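Local coordinates for ferric vibriobactin ABC transporter, periplasmic ferric vibriobactin-binding protein (Vibrio cholerae, PDB 3R5S) that probably binds the iron-loaded siderophore vibriobactin in the periplasm and hands it to an ABC transporter for uptake into the cell, at residues I167-G172 with F231-T236; R25-A30 with Y83-D88. One frame throughout, in Å; residues are numbered along the deposited sequence.

Contact 1: I167-G172 with F231-T236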
# COMPACT_ATOMS: atom_id res chain seq x y z
N ILE A 167 -9.59 8.10 10.56
CA ILE A 167 -8.73 6.95 10.31
C ILE A 167 -7.57 6.99 11.28
O ILE A 167 -6.70 7.87 11.20
CB ILE A 167 -8.20 6.95 8.85
CG1 ILE A 167 -9.37 7.01 7.87
CG2 ILE A 167 -7.31 5.74 8.59
CD1 ILE A 167 -8.94 7.23 6.41
N VAL A 168 -7.55 6.05 12.21
CA VAL A 168 -6.62 6.12 13.32
C VAL A 168 -5.68 4.92 13.36
O VAL A 168 -6.08 3.80 13.05
CB VAL A 168 -7.39 6.20 14.66
CG1 VAL A 168 -6.43 6.11 15.85
CG2 VAL A 168 -8.20 7.48 14.72
N SER A 169 -4.43 5.18 13.72
CA SER A 169 -3.48 4.13 14.02
C SER A 169 -3.29 4.15 15.53
O SER A 169 -2.61 5.02 16.06
CB SER A 169 -2.14 4.40 13.32
OG SER A 169 -1.25 3.30 13.48
N TYR A 170 -3.90 3.19 16.21
CA TYR A 170 -3.99 3.21 17.67
C TYR A 170 -2.92 2.33 18.31
O TYR A 170 -2.83 1.13 18.01
CB TYR A 170 -5.38 2.74 18.10
CG TYR A 170 -5.59 2.64 19.58
CD1 TYR A 170 -5.76 3.78 20.36
CD2 TYR A 170 -5.64 1.40 20.21
CE1 TYR A 170 -5.98 3.69 21.73
CE2 TYR A 170 -5.86 1.30 21.59
CZ TYR A 170 -6.03 2.45 22.34
OH TYR A 170 -6.23 2.36 23.70
N HIS A 171 -2.10 2.93 19.17
CA HIS A 171 -1.10 2.17 19.94
C HIS A 171 -1.34 2.27 21.43
O HIS A 171 -0.62 1.66 22.22
CB HIS A 171 0.31 2.66 19.63
CG HIS A 171 0.69 2.52 18.19
ND1 HIS A 171 0.92 1.30 17.59
CD2 HIS A 171 0.89 3.46 17.23
CE1 HIS A 171 1.24 1.49 16.32
NE2 HIS A 171 1.23 2.79 16.08
N GLY A 172 -2.36 3.02 21.84
CA GLY A 172 -2.69 3.11 23.25
C GLY A 172 -1.96 4.22 23.98
O GLY A 172 -1.24 5.01 23.38
N PHE A 231 -12.15 4.27 11.76
CA PHE A 231 -11.51 3.13 11.11
C PHE A 231 -10.09 2.97 11.63
O PHE A 231 -9.33 3.93 11.62
CB PHE A 231 -11.50 3.30 9.59
CG PHE A 231 -12.85 3.16 8.96
CD1 PHE A 231 -13.43 1.90 8.78
CD2 PHE A 231 -13.56 4.29 8.55
CE1 PHE A 231 -14.68 1.77 8.20
CE2 PHE A 231 -14.81 4.16 7.97
CZ PHE A 231 -15.37 2.90 7.79
N LEU A 232 -9.75 1.76 12.06
CA LEU A 232 -8.47 1.50 12.71
C LEU A 232 -7.46 0.79 11.81
O LEU A 232 -7.73 -0.30 11.30
CB LEU A 232 -8.68 0.71 14.01
CG LEU A 232 -9.51 1.43 15.08
CD1 LEU A 232 -9.91 0.47 16.18
CD2 LEU A 232 -8.72 2.59 15.64
N ILE A 233 -6.31 1.43 11.63
CA ILE A 233 -5.22 0.91 10.82
C ILE A 233 -4.63 -0.37 11.39
O ILE A 233 -4.46 -0.49 12.60
CB ILE A 233 -4.09 1.98 10.71
CG1 ILE A 233 -4.56 3.18 9.90
CG2 ILE A 233 -2.83 1.40 10.13
CD1 ILE A 233 -5.23 2.81 8.59
N THR A 234 -4.32 -1.32 10.51
CA THR A 234 -3.61 -2.55 10.87
C THR A 234 -4.30 -3.35 11.97
O THR A 234 -3.64 -4.02 12.77
CB THR A 234 -2.13 -2.23 11.26
OG1 THR A 234 -1.54 -1.40 10.26
CG2 THR A 234 -1.30 -3.50 11.39
N MSE A 235 -5.62 -3.28 12.03
CA MSE A 235 -6.38 -3.94 13.09
C MSE A 235 -7.60 -4.70 12.56
O MSE A 235 -8.31 -4.23 11.67
CB MSE A 235 -6.84 -2.94 14.16
CG MSE A 235 -5.78 -2.51 15.17
SE MSE A 235 -6.47 -1.64 16.62
CE MSE A 235 -5.03 -1.68 17.65
N THR A 236 -7.82 -5.89 13.12
CA THR A 236 -9.06 -6.62 12.96
C THR A 236 -10.07 -6.08 13.98
O THR A 236 -9.70 -5.39 14.93
CB THR A 236 -8.86 -8.10 13.29
OG1 THR A 236 -8.46 -8.24 14.66
CG2 THR A 236 -7.79 -8.70 12.39
O HOH W 1 -5.06 0.98 14.98

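Contact 2: R25-A30 with Y83-D88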
# COMPACT_ATOMS: atom_id res chain seq x y z
N ARG A 25 12.44 -10.82 -17.20
CA ARG A 25 12.95 -11.48 -16.00
C ARG A 25 13.23 -10.42 -14.93
O ARG A 25 14.38 -10.06 -14.67
CB ARG A 25 14.20 -12.31 -16.30
CG ARG A 25 13.93 -13.54 -17.17
CD ARG A 25 15.20 -14.37 -17.38
NE ARG A 25 15.71 -14.97 -16.16
CZ ARG A 25 15.24 -16.09 -15.61
NH1 ARG A 25 14.23 -16.74 -16.17
NH2 ARG A 25 15.77 -16.56 -14.49
N ILE A 26 12.17 -9.90 -14.35
CA ILE A 26 12.28 -8.80 -13.39
C ILE A 26 12.57 -9.33 -11.99
O ILE A 26 11.87 -10.19 -11.48
CB ILE A 26 10.98 -7.99 -13.39
CG1 ILE A 26 10.70 -7.50 -14.82
CG2 ILE A 26 11.04 -6.83 -12.38
CD1 ILE A 26 9.33 -6.91 -14.99
N LEU A 27 13.63 -8.81 -11.37
CA LEU A 27 13.88 -9.13 -9.97
C LEU A 27 13.65 -7.88 -9.11
O LEU A 27 14.20 -6.82 -9.38
CB LEU A 27 15.30 -9.69 -9.81
CG LEU A 27 15.77 -10.04 -8.40
CD1 LEU A 27 16.78 -11.18 -8.44
CD2 LEU A 27 16.37 -8.80 -7.73
N SER A 28 12.82 -8.01 -8.07
CA SER A 28 12.62 -6.89 -7.14
C SER A 28 13.46 -7.03 -5.88
O SER A 28 13.43 -8.06 -5.20
CB SER A 28 11.15 -6.74 -6.76
OG SER A 28 11.03 -5.78 -5.72
N THR A 29 14.20 -5.97 -5.56
CA THR A 29 15.01 -5.90 -4.34
C THR A 29 14.22 -5.26 -3.20
O THR A 29 14.74 -5.09 -2.09
CB THR A 29 16.31 -5.08 -4.55
OG1 THR A 29 16.00 -3.70 -4.81
CG2 THR A 29 17.15 -5.65 -5.69
N ALA A 30 12.98 -4.89 -3.48
CA ALA A 30 12.14 -4.16 -2.52
C ALA A 30 10.78 -4.83 -2.39
O ALA A 30 9.96 -4.76 -3.31
CB ALA A 30 11.98 -2.70 -2.96
N TYR A 83 22.70 -12.25 -9.09
CA TYR A 83 23.44 -12.73 -10.25
C TYR A 83 22.87 -14.07 -10.73
O TYR A 83 22.64 -14.27 -11.93
CB TYR A 83 24.91 -12.89 -9.88
CG TYR A 83 25.80 -13.19 -11.06
CD1 TYR A 83 26.37 -12.17 -11.80
CD2 TYR A 83 26.06 -14.50 -11.43
CE1 TYR A 83 27.18 -12.44 -12.89
CE2 TYR A 83 26.87 -14.79 -12.52
CZ TYR A 83 27.43 -13.75 -13.25
OH TYR A 83 28.24 -14.01 -14.33
N VAL A 84 22.64 -14.98 -9.80
CA VAL A 84 22.10 -16.31 -10.10
C VAL A 84 20.74 -16.29 -10.80
O VAL A 84 20.45 -17.13 -11.65
CB VAL A 84 22.00 -17.15 -8.81
CG1 VAL A 84 21.08 -18.36 -9.01
CG2 VAL A 84 23.38 -17.59 -8.38
N GLU A 85 19.89 -15.34 -10.43
CA GLU A 85 18.56 -15.29 -11.00
C GLU A 85 18.53 -14.82 -12.46
O GLU A 85 17.50 -14.88 -13.10
CB GLU A 85 17.64 -14.42 -10.12
CG GLU A 85 17.37 -15.04 -8.76
CD GLU A 85 16.67 -16.38 -8.88
OE1 GLU A 85 15.67 -16.45 -9.61
OE2 GLU A 85 17.13 -17.36 -8.25
N GLN A 86 19.67 -14.37 -12.97
CA GLN A 86 19.77 -13.89 -14.36
C GLN A 86 18.66 -12.89 -14.72
O GLN A 86 17.97 -13.05 -15.73
CB GLN A 86 19.76 -15.07 -15.34
CG GLN A 86 20.78 -16.17 -15.02
CD GLN A 86 20.96 -17.19 -16.15
OE1 GLN A 86 20.77 -16.88 -17.33
NE2 GLN A 86 21.35 -18.40 -15.79
N PRO A 87 18.48 -11.84 -13.90
CA PRO A 87 17.41 -10.88 -14.20
C PRO A 87 17.77 -10.04 -15.42
O PRO A 87 18.95 -9.96 -15.76
CB PRO A 87 17.40 -9.99 -12.96
CG PRO A 87 18.80 -10.01 -12.48
CD PRO A 87 19.34 -11.40 -12.80
N ASP A 88 16.78 -9.42 -16.07
CA ASP A 88 17.07 -8.41 -17.08
C ASP A 88 16.57 -7.04 -16.66
O ASP A 88 16.77 -6.05 -17.36
CB ASP A 88 16.52 -8.79 -18.48
CG ASP A 88 15.06 -9.12 -18.46
OD1 ASP A 88 14.40 -8.81 -17.45
OD2 ASP A 88 14.55 -9.69 -19.45

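Contact 1: I167-G172 with F231-T236
V168 lies between F231 and I233 of its parallel neighbour, the segment 231-236, and bonds to both. Its N donates to F231 O at 2.8 Å, nearly straight (167°). Its O accepts from I233 N, also at 2.8 Å. I167 CA and L232 CA add CA-H...O contacts to the same two carbonyls, F231 O and V168 O respectively. The tight part lies on the side of I167, where CG2, placed anti to the backbone N by chi1 (CG1 at -56°), meets I233 CD1 at 3.6 Å as the two buried isoleucines cross obliquely. Helix 185-192 packs on this pair through H186. On the reverse face V168 CB rests on L232 CD2 at 4.0 Å, and the same methyl touches Y170 CB, while A240 and F243 of helix 237-244 lie against L232.

Past S169 the backbones part and the contact loosens. A water bridges them, accepting from Y170 N at 2.8 Å and donating to I233 O. Beyond it the chain of M235, a selenomethionine and partly exposed, runs extended from CG and brings CE within 3.6 Å of Y170 O and to the edge of the tyrosine ring, near its plane. The phenol itself leads away to D246, to which its OH is hydrogen-bonded, and F243 meets the ring edge-to-face.

The chemistry is thus that of parallel strands whose chains diverge beyond S169 and I233: direct backbone hydrogen bonds give way to one water bridge, which keeps Y170 N and I233 O satisfied.

Contact 2: R25-A30 with Y83-D88
R25 and D88 are joined by two hydrogen bonds, one between backbones and one from R25 N to the carboxylate. D88 N donates to R25 O at 2.9 Å. R25 N reaches D88 OD1 at 2.8 Å, on the syn side of the carboxylate but 32° out of its plane. The aspartate CG stands between its own N and carbonyl carbon, which folds the acid back toward R25; its OD2 accepts from the backbone N of K24.

From its CB the R25 side chain runs along the loop that follows helix 79-84. CB lies beside D88 OD1, and CD, reached through an extended chi2, comes up to Q86 O. The chain then bends at chi3 (66°), turning NE onto that oxygen at 3.0 Å; NE approaches from above the carbonyl plane, although the oxygen itself is in the plane of the guanidinium. NH2 ends the chain on E85 O at 2.8 Å with a straighter bond (163°), so two successive carbonyls are gripped along one edge of the flat group.

Deeper in, L27 CB packs on P87 CB at 3.8 Å, and L27 CD1 touches E85 CB, the side chains of L27 and E85 crossing at about a right angle. The glutamate carboxylate is salt-bridged to K69.

A positive group that takes the carbonyls of E85 and Q86, where the chain leaves helical geometry with positive phi at Q86, would be expected to complement the negative end of the helix dipole. Arginine and aspartate together tie this loop to the start of strand 26-28, just before strand 89-93 pairs with it.

How the contacts relate
Contacts 1 and 2 lie on opposite sides of the chain's centre, their own centres 36 Å apart and their nearest atoms about 18 Å apart, so neither touches the other. Each belongs to a different five-stranded sheet of order 3-2-1-4-5, mixed for contact 1 and parallel for contact 2. Each joins the sheet's central strand, first along the chain, to the fourth or its approach: 165-169 with 229-232, and 26-28 with the lead into 89-93. Contact 1 lies toward the C-terminal side of its strands, contact 2 at the start of 26-28. The two sheets are consistent with the two lobes of periplasmic siderophore-binding proteins, which as a family hold their ligand between them.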